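Local structure of protein ppBat (Bacteroides thetaiotaomicron VPI-5482, 3CNE) at residues A[31-43]-A[53-67]. The protein binds flavins such as lumichrome, riboflavin, FMN and FAD as a homodimer, and may serve as a flavin store. Sequence-based numbering, arbitrary orientation.
Sequences SYKVFAVSDTKEI and VDDVIANLKGHEDEF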
ATOM      1  N   SER A  31      -2.579 -11.639  13.859  1.00 24.44           N
ATOM      2  CA  SER A  31      -2.347 -10.518  14.738  1.00 24.76           C
ATOM      3  C   SER A  31      -1.011  -9.825  14.440  1.00 24.07           C
ATOM      4  O   SER A  31       0.004 -10.491  14.265  1.00 24.44           O
ATOM      5  CB  SER A  31      -2.344 -11.024  16.187  1.00 25.68           C
ATOM      6  OG  SER A  31      -2.086  -9.953  17.064  1.00 28.72           O
ATOM      7  N   TYR A  32      -1.006  -8.495  14.445  1.00 24.04           N
ATOM      8  CA  TYR A  32       0.217  -7.738  14.209  1.00 23.48           C
ATOM      9  C   TYR A  32       0.195  -6.409  14.927  1.00 23.77           C
ATOM     10  O   TYR A  32      -0.862  -5.912  15.252  1.00 24.55           O
ATOM     11  CB  TYR A  32       0.446  -7.534  12.708  1.00 22.57           C
ATOM     12  CG  TYR A  32      -0.619  -6.666  12.051  1.00 23.15           C
ATOM     13  CD1 TYR A  32      -0.514  -5.281  12.040  1.00 20.97           C
ATOM     14  CD2 TYR A  32      -1.753  -7.248  11.492  1.00 21.46           C
ATOM     15  CE1 TYR A  32      -1.512  -4.484  11.459  1.00 23.02           C
ATOM     16  CE2 TYR A  32      -2.741  -6.484  10.899  1.00 20.92           C
ATOM     17  CZ  TYR A  32      -2.623  -5.112  10.891  1.00 23.13           C
ATOM     18  OH  TYR A  32      -3.630  -4.386  10.307  1.00 24.54           O
ATOM     19  N   LYS A  33       1.378  -5.837  15.150  1.00 23.70           N
ATOM     20  CA  LYS A  33       1.540  -4.508  15.736  1.00 23.92           C
ATOM     21  C   LYS A  33       2.636  -3.830  14.945  1.00 23.16           C
ATOM     22  O   LYS A  33       3.641  -4.459  14.642  1.00 22.72           O
ATOM     23  CB  LYS A  33       1.949  -4.630  17.200  1.00 24.91           C
ATOM     24  CG  LYS A  33       2.150  -3.304  17.910  1.00 26.61           C
ATOM     25  CD  LYS A  33       2.300  -3.500  19.411  1.00 27.64           C
ATOM     26  CE  LYS A  33       2.625  -2.167  20.064  1.00 30.28           C
ATOM     27  NZ  LYS A  33       2.742  -2.250  21.576  1.00 33.23           N
ATOM     28  N   VAL A  34       2.421  -2.564  14.581  1.00 23.17           N
ATOM     29  CA  VAL A  34       3.320  -1.849  13.688  1.00 23.38           C
ATOM     30  C   VAL A  34       4.154  -0.851  14.504  1.00 23.40           C
ATOM     31  O   VAL A  34       3.591   0.021  15.189  1.00 23.33           O
ATOM     32  CB  VAL A  34       2.552  -1.120  12.513  1.00 23.25           C
ATOM     33  CG1 VAL A  34       3.551  -0.525  11.520  1.00 23.24           C
ATOM     34  CG2 VAL A  34       1.583  -2.079  11.772  1.00 22.61           C
ATOM     35  N   PHE A  35       5.479  -0.975  14.376  1.00 22.64           N
ATOM     36  CA  PHE A  35       6.465  -0.175  15.112  1.00 22.13           C
ATOM     37  C   PHE A  35       7.212   0.719  14.168  1.00 21.60           C
ATOM     38  O   PHE A  35       7.810   0.247  13.187  1.00 21.64           O
ATOM     39  CB  PHE A  35       7.507  -1.065  15.856  1.00 22.60           C
ATOM     40  CG  PHE A  35       6.928  -1.949  16.920  1.00 22.29           C
ATOM     41  CD1 PHE A  35       6.971  -1.563  18.266  1.00 24.21           C
ATOM     42  CD2 PHE A  35       6.369  -3.185  16.590  1.00 21.90           C
ATOM     43  CE1 PHE A  35       6.434  -2.389  19.270  1.00 25.31           C
ATOM     44  CE2 PHE A  35       5.841  -4.018  17.566  1.00 24.94           C
ATOM     45  CZ  PHE A  35       5.889  -3.626  18.937  1.00 24.53           C
ATOM     46  N   ALA A  36       7.202   2.017  14.464  1.00 20.74           N
ATOM     47  CA  ALA A  36       7.998   2.965  13.700  1.00 21.00           C
ATOM     48  C   ALA A  36       9.477   2.841  14.017  1.00 20.97           C
ATOM     49  O   ALA A  36       9.868   2.869  15.174  1.00 21.22           O
ATOM     50  CB  ALA A  36       7.523   4.411  13.950  1.00 20.10           C
ATOM     51  N   VAL A  37      10.306   2.715  12.985  1.00 20.99           N
ATOM     52  CA  VAL A  37      11.736   2.837  13.167  1.00 20.40           C
ATOM     53  C   VAL A  37      12.042   4.334  13.105  1.00 21.39           C
ATOM     54  O   VAL A  37      12.582   4.849  12.112  1.00 20.69           O
ATOM     55  CB  VAL A  37      12.530   2.097  12.099  1.00 20.55           C
ATOM     56  CG1 VAL A  37      14.032   2.212  12.393  1.00 19.61           C
ATOM     57  CG2 VAL A  37      12.118   0.605  12.113  1.00 19.78           C
ATOM     58  N   SER A  38      11.702   5.004  14.198  1.00 20.78           N
ATOM     59  CA  SER A  38      11.720   6.445  14.234  1.00 23.20           C
ATOM     60  C   SER A  38      11.638   6.867  15.695  1.00 23.24           C
ATOM     61  O   SER A  38      11.535   6.018  16.587  1.00 22.59           O
ATOM     62  CB  SER A  38      10.553   7.031  13.402  1.00 22.46           C
ATOM     63  OG  SER A  38      10.728   8.434  13.253  1.00 26.94           O
ATOM     64  N   ASP A  39      11.686   8.175  15.932  1.00 23.68           N
ATOM     65  CA  ASP A  39      11.611   8.708  17.290  1.00 24.45           C
ATOM     66  C   ASP A  39      10.169   8.884  17.775  1.00 24.86           C
ATOM     67  O   ASP A  39       9.930   9.048  18.986  1.00 25.57           O
ATOM     68  CB  ASP A  39      12.385  10.040  17.361  1.00 25.01           C
ATOM     69  CG  ASP A  39      11.856  11.084  16.400  1.00 28.61           C
ATOM     70  OD1 ASP A  39      11.677  10.769  15.199  1.00 30.54           O
ATOM     71  OD2 ASP A  39      11.630  12.236  16.842  1.00 31.70           O
ATOM     72  N   THR A  40       9.213   8.896  16.835  1.00 25.10           N
ATOM     73  CA  THR A  40       7.780   8.947  17.140  1.00 25.19           C
ATOM     74  C   THR A  40       6.990   7.983  16.245  1.00 24.85           C
ATOM     75  O   THR A  40       7.475   7.538  15.212  1.00 24.05           O
ATOM     76  CB  THR A  40       7.159  10.383  16.945  1.00 25.58           C
ATOM     77  OG1 THR A  40       6.889  10.600  15.556  1.00 25.75           O
ATOM     78  CG2 THR A  40       8.087  11.496  17.455  1.00 26.52           C
ATOM     79  N   LYS A  41       5.755   7.704  16.645  1.00 24.70           N
ATOM     80  CA  LYS A  41       4.839   6.825  15.898  1.00 25.73           C
ATOM     81  C   LYS A  41       4.454   7.347  14.515  1.00 25.77           C
ATOM     82  O   LYS A  41       3.846   6.616  13.703  1.00 25.39           O
ATOM     83  CB  LYS A  41       3.518   6.704  16.664  1.00 25.53           C
ATOM     84  CG  LYS A  41       3.591   6.033  17.947  1.00 27.65           C
ATOM     85  CD  LYS A  41       2.210   5.606  18.408  1.00 32.54           C
ATOM     86  CE  LYS A  41       1.400   6.732  19.028  1.00 34.95           C
ATOM     87  NZ  LYS A  41       0.116   6.156  19.587  1.00 39.46           N
ATOM     88  N   GLU A  42       4.718   8.630  14.278  1.00 26.07           N
ATOM     89  CA  GLU A  42       4.282   9.293  13.060  1.00 26.12           C
ATOM     90  C   GLU A  42       5.393   9.191  12.014  1.00 25.45           C
ATOM     91  O   GLU A  42       6.524   9.636  12.261  1.00 26.23           O
ATOM     92  CB  GLU A  42       3.941  10.761  13.341  1.00 27.53           C
ATOM     93  CG  GLU A  42       3.403  11.441  12.110  1.00 31.45           C
ATOM     94  CD  GLU A  42       3.128  12.918  12.295  1.00 38.01           C
ATOM     95  OE1 GLU A  42       2.381  13.294  13.232  1.00 41.30           O
ATOM     96  OE2 GLU A  42       3.652  13.689  11.463  1.00 42.04           O
ATOM     97  N   ILE A  43       5.097   8.565  10.874  1.00 23.46           N
ATOM     98  CA  ILE A  43       6.118   8.340   9.827  1.00 22.44           C
ATOM     99  C   ILE A  43       5.568   8.799   8.486  1.00 22.09           C
ATOM    100  O   ILE A  43       4.407   9.078   8.390  1.00 23.22           O
ATOM    101  CB  ILE A  43       6.545   6.833   9.698  1.00 22.40           C
ATOM    102  CG1 ILE A  43       5.346   5.960   9.254  1.00 21.94           C
ATOM    103  CG2 ILE A  43       7.254   6.325  10.998  1.00 20.64           C
ATOM    104  CD1 ILE A  43       5.719   4.522   8.866  1.00 23.18           C
ATOM    105  N   VAL A  53       1.485   4.945  13.315  1.00 23.67           N
ATOM    106  CA  VAL A  53       1.522   3.497  13.552  1.00 22.82           C
ATOM    107  C   VAL A  53       1.278   3.238  15.055  1.00 23.41           C
ATOM    108  O   VAL A  53       0.846   4.155  15.753  1.00 22.52           O
ATOM    109  CB  VAL A  53       2.797   2.845  12.991  1.00 22.67           C
ATOM    110  CG1 VAL A  53       2.942   3.131  11.472  1.00 22.45           C
ATOM    111  CG2 VAL A  53       4.072   3.321  13.766  1.00 22.03           C
ATOM    112  N   ASP A  54       1.513   2.008  15.534  1.00 22.53           N
ATOM    113  CA  ASP A  54       1.097   1.626  16.880  1.00 23.69           C
ATOM    114  C   ASP A  54       2.074   2.072  17.963  1.00 23.32           C
ATOM    115  O   ASP A  54       1.671   2.325  19.101  1.00 22.79           O
ATOM    116  CB  ASP A  54       0.876   0.111  16.978  1.00 23.90           C
ATOM    117  CG  ASP A  54      -0.247  -0.382  16.032  1.00 26.69           C
ATOM    118  OD1 ASP A  54      -1.298   0.304  15.955  1.00 29.38           O
ATOM    119  OD2 ASP A  54      -0.060  -1.415  15.354  1.00 27.79           O
ATOM    120  N   ASP A  55       3.360   2.115  17.635  1.00 23.66           N
ATOM    121  CA  ASP A  55       4.383   2.328  18.662  1.00 23.71           C
ATOM    122  C   ASP A  55       5.704   2.617  17.958  1.00 24.01           C
ATOM    123  O   ASP A  55       5.788   2.593  16.718  1.00 22.94           O
ATOM    124  CB  ASP A  55       4.520   1.056  19.491  1.00 25.24           C
ATOM    125  CG  ASP A  55       4.946   1.317  20.933  1.00 26.99           C
ATOM    126  OD1 ASP A  55       5.455   2.420  21.272  1.00 30.44           O
ATOM    127  OD2 ASP A  55       4.795   0.375  21.710  1.00 28.98           O
ATOM    128  N   VAL A  56       6.729   2.881  18.764  1.00 23.80           N
ATOM    129  CA  VAL A  56       8.066   3.107  18.262  1.00 24.11           C
ATOM    130  C   VAL A  56       8.920   1.880  18.583  1.00 23.97           C
ATOM    131  O   VAL A  56       8.614   1.143  19.506  1.00 24.26           O
ATOM    132  CB  VAL A  56       8.703   4.362  18.868  1.00 23.88           C
ATOM    133  CG1 VAL A  56       7.893   5.613  18.527  1.00 23.88           C
ATOM    134  CG2 VAL A  56       8.913   4.231  20.412  1.00 24.64           C
ATOM    135  N   ILE A  57       9.992   1.691  17.812  1.00 24.05           N
ATOM    136  CA  ILE A  57      10.830   0.504  17.904  1.00 24.09           C
ATOM    137  C   ILE A  57      11.545   0.388  19.254  1.00 25.05           C
ATOM    138  O   ILE A  57      11.878  -0.728  19.682  1.00 24.45           O
ATOM    139  CB  ILE A  57      11.853   0.432  16.720  1.00 23.43           C
ATOM    140  CG1 ILE A  57      12.580  -0.929  16.727  1.00 23.99           C
ATOM    141  CG2 ILE A  57      12.847   1.622  16.744  1.00 22.57           C
ATOM    142  CD1 ILE A  57      13.010  -1.386  15.341  1.00 26.26           C
ATOM    143  N   ALA A  58      11.799   1.527  19.905  1.00 26.23           N
ATOM    144  CA  ALA A  58      12.428   1.518  21.253  1.00 27.36           C
ATOM    145  C   ALA A  58      11.615   0.662  22.225  1.00 28.45           C
ATOM    146  O   ALA A  58      12.184  -0.042  23.067  1.00 28.93           O
ATOM    147  CB  ALA A  58      12.598   2.940  21.795  1.00 26.67           C
ATOM    148  N   ASN A  59      10.288   0.700  22.088  1.00 28.83           N
ATOM    149  CA  ASN A  59       9.399  -0.050  22.989  1.00 29.51           C
ATOM    150  C   ASN A  59       9.247  -1.540  22.672  1.00 29.39           C
ATOM    151  O   ASN A  59       8.596  -2.288  23.414  1.00 30.66           O
ATOM    152  CB  ASN A  59       8.046   0.648  23.078  1.00 29.43           C
ATOM    153  CG  ASN A  59       8.123   1.935  23.848  1.00 30.08           C
ATOM    154  OD1 ASN A  59       9.027   2.127  24.667  1.00 31.27           O
ATOM    155  ND2 ASN A  59       7.181   2.830  23.598  1.00 27.92           N
ATOM    156  N   LEU A  60       9.872  -1.968  21.577  1.00 29.25           N
ATOM    157  CA  LEU A  60       9.927  -3.371  21.194  1.00 28.55           C
ATOM    158  C   LEU A  60      11.133  -4.073  21.847  1.00 29.37           C
ATOM    159  O   LEU A  60      11.126  -5.290  22.039  1.00 27.68           O
ATOM    160  CB  LEU A  60       9.977  -3.504  19.661  1.00 28.18           C
ATOM    161  CG  LEU A  60      10.015  -4.907  19.056  1.00 27.65           C
ATOM    162  CD1 LEU A  60       8.833  -5.762  19.569  1.00 26.64           C
ATOM    163  CD2 LEU A  60      10.001  -4.849  17.535  1.00 27.86           C
ATOM    164  N   LYS A  61      12.173  -3.303  22.167  1.00 30.37           N
ATOM    165  CA  LYS A  61      13.334  -3.845  22.885  1.00 32.05           C
ATOM    166  C   LYS A  61      12.930  -4.517  24.197  1.00 32.86           C
ATOM    167  O   LYS A  61      12.245  -3.930  25.026  1.00 33.19           O
ATOM    168  CB  LYS A  61      14.345  -2.743  23.173  1.00 32.10           C
ATOM    169  CG  LYS A  61      15.313  -2.494  22.057  1.00 32.94           C
ATOM    170  CD  LYS A  61      15.797  -1.053  22.087  1.00 35.85           C
ATOM    171  CE  LYS A  61      16.501  -0.677  23.387  1.00 37.13           C
ATOM    172  NZ  LYS A  61      17.191   0.632  23.261  1.00 37.92           N
ATOM    173  N   GLY A  62      13.350  -5.763  24.366  1.00 33.91           N
ATOM    174  CA  GLY A  62      13.042  -6.500  25.572  1.00 34.92           C
ATOM    175  C   GLY A  62      11.745  -7.260  25.451  1.00 35.60           C
ATOM    176  O   GLY A  62      11.447  -8.101  26.295  1.00 35.78           O
ATOM    177  N   HIS A  63      10.963  -6.977  24.405  1.00 35.76           N
ATOM    178  CA  HIS A  63       9.684  -7.675  24.204  1.00 35.74           C
ATOM    179  C   HIS A  63       9.653  -8.546  22.942  1.00 35.61           C
ATOM    180  O   HIS A  63       8.577  -8.926  22.476  1.00 34.69           O
ATOM    181  CB  HIS A  63       8.512  -6.682  24.168  1.00 36.57           C
ATOM    182  CG  HIS A  63       8.367  -5.848  25.405  1.00 38.32           C
ATOM    183  ND1 HIS A  63       9.019  -4.642  25.571  1.00 41.83           N
ATOM    184  CD2 HIS A  63       7.617  -6.026  26.519  1.00 39.63           C
ATOM    185  CE1 HIS A  63       8.688  -4.119  26.739  1.00 40.88           C
ATOM    186  NE2 HIS A  63       7.842  -4.941  27.336  1.00 42.04           N
ATOM    187  N   GLU A  64      10.822  -8.860  22.390  1.00 35.52           N
ATOM    188  CA  GLU A  64      10.885  -9.619  21.143  1.00 36.52           C
ATOM    189  C   GLU A  64      10.267 -11.027  21.265  1.00 36.97           C
ATOM    190  O   GLU A  64       9.741 -11.572  20.290  1.00 36.11           O
ATOM    191  CB  GLU A  64      12.325  -9.713  20.626  1.00 36.42           C
ATOM    192  CG  GLU A  64      13.034  -8.372  20.385  1.00 37.88           C
ATOM    193  CD  GLU A  64      13.779  -7.836  21.606  1.00 40.52           C
ATOM    194  OE1 GLU A  64      13.452  -8.243  22.741  1.00 43.27           O
ATOM    195  OE2 GLU A  64      14.696  -6.994  21.431  1.00 43.18           O
ATOM    196  N   ASP A  65      10.345 -11.613  22.462  1.00 37.74           N
ATOM    197  CA  ASP A  65       9.835 -12.972  22.683  1.00 39.02           C
ATOM    198  C   ASP A  65       8.301 -12.968  22.811  1.00 38.77           C
ATOM    199  O   ASP A  65       7.677 -14.004  22.988  1.00 39.63           O
ATOM    200  CB  ASP A  65      10.516 -13.607  23.906  1.00 39.60           C
ATOM    201  CG  ASP A  65      10.987 -15.031  23.650  1.00 42.85           C
ATOM    202  OD1 ASP A  65      10.486 -15.714  22.707  1.00 45.19           O
ATOM    203  OD2 ASP A  65      11.860 -15.494  24.422  1.00 46.09           O
ATOM    204  N   GLU A  66       7.702 -11.789  22.679  1.00 38.22           N
ATOM    205  CA  GLU A  66       6.255 -11.623  22.697  1.00 37.59           C
ATOM    206  C   GLU A  66       5.675 -11.830  21.300  1.00 35.69           C
ATOM    207  O   GLU A  66       4.460 -11.841  21.113  1.00 35.93           O
ATOM    208  CB  GLU A  66       5.948 -10.197  23.110  1.00 38.57           C
ATOM    209  CG  GLU A  66       5.033 -10.050  24.292  1.00 42.84           C
ATOM    210  CD  GLU A  66       5.332  -8.771  25.040  1.00 47.43           C
ATOM    211  OE1 GLU A  66       6.278  -8.792  25.877  1.00 50.54           O
ATOM    212  OE2 GLU A  66       4.638  -7.752  24.786  1.00 49.07           O
ATOM    213  N   PHE A  67       6.553 -11.970  20.315  1.00 33.64           N
ATOM    214  CA  PHE A  67       6.134 -12.059  18.925  1.00 30.94           C
ATOM    215  C   PHE A  67       6.685 -13.337  18.308  1.00 29.94           C
ATOM    216  O   PHE A  67       7.626 -13.925  18.838  1.00 29.59           O
ATOM    217  CB  PHE A  67       6.592 -10.822  18.166  1.00 30.46           C
ATOM    218  CG  PHE A  67       5.887  -9.558  18.589  1.00 29.18           C
ATOM    219  CD1 PHE A  67       4.725  -9.147  17.951  1.00 28.06           C
ATOM    220  CD2 PHE A  67       6.390  -8.777  19.630  1.00 27.65           C
ATOM    221  CE1 PHE A  67       4.072  -7.966  18.340  1.00 28.82           C
ATOM    222  CE2 PHE A  67       5.742  -7.599  20.022  1.00 28.99           C
ATOM    223  CZ  PHE A  67       4.585  -7.194  19.374  1.00 27.60           C
TER
HETATM  224  O   HOH W   1      -2.032  -2.883  14.236  1.00 33.35           O
HETATM  225  O   HOH W   2      12.238   4.615  18.837  1.00 24.66           O
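Asp-54 OD2 accepts the backbone N-H of Val-34 at 2.8 Å, a nearly straight bond (169° at the hydrogen) that arrives on the anti side of the carboxylate, tilted somewhat from its plane, and a water donates to the same oxygen. In return, Asp-54 N donates to Val-34 O, with a weak second bond from Asp-55 N. Two further backbone bonds, Ala-36 N to Asp-55 O at 2.7 Å and Ile-57 N to Ala-36 O at 2.9 Å, together with the pairing of Phe-35 with Asp-55 and Ala-36 with Val-56, establish parallel register. The short strand 55-56 thereby adds to the outer side of strand 31-36, which is bonded to strand 4-9 on its other flank, at one margin of the central sheet of this DJ-1/PfpI-family fold. CG anti to the carbonyl carbon (chi1 -63°) directs the Phe-35 ring to Leu-60, whose CB covers one face 4.0 Å from the centroid in a CH-pi contact (24° off the normal), while Phe-67 CZ reaches the ring edge 3.8 Å from Phe-35 CZ. An alanine here would remove the ring and is likely to open a gap between Leu-60 and Phe-67. Beside the ring, extended Lys-33 brings NZ to Asp-55 OD2 in a 3.3 Å salt bridge whose hydrogen bond is weak; Asp-55 OD1 instead receives Asn-59 ND2 on its syn side. On the opposite sheet face from Phe-35, Ala-36 CB packs 3.6 Å from Val-53 CG2, and Met-49 of the second subunit touches Val-34 and Val-53.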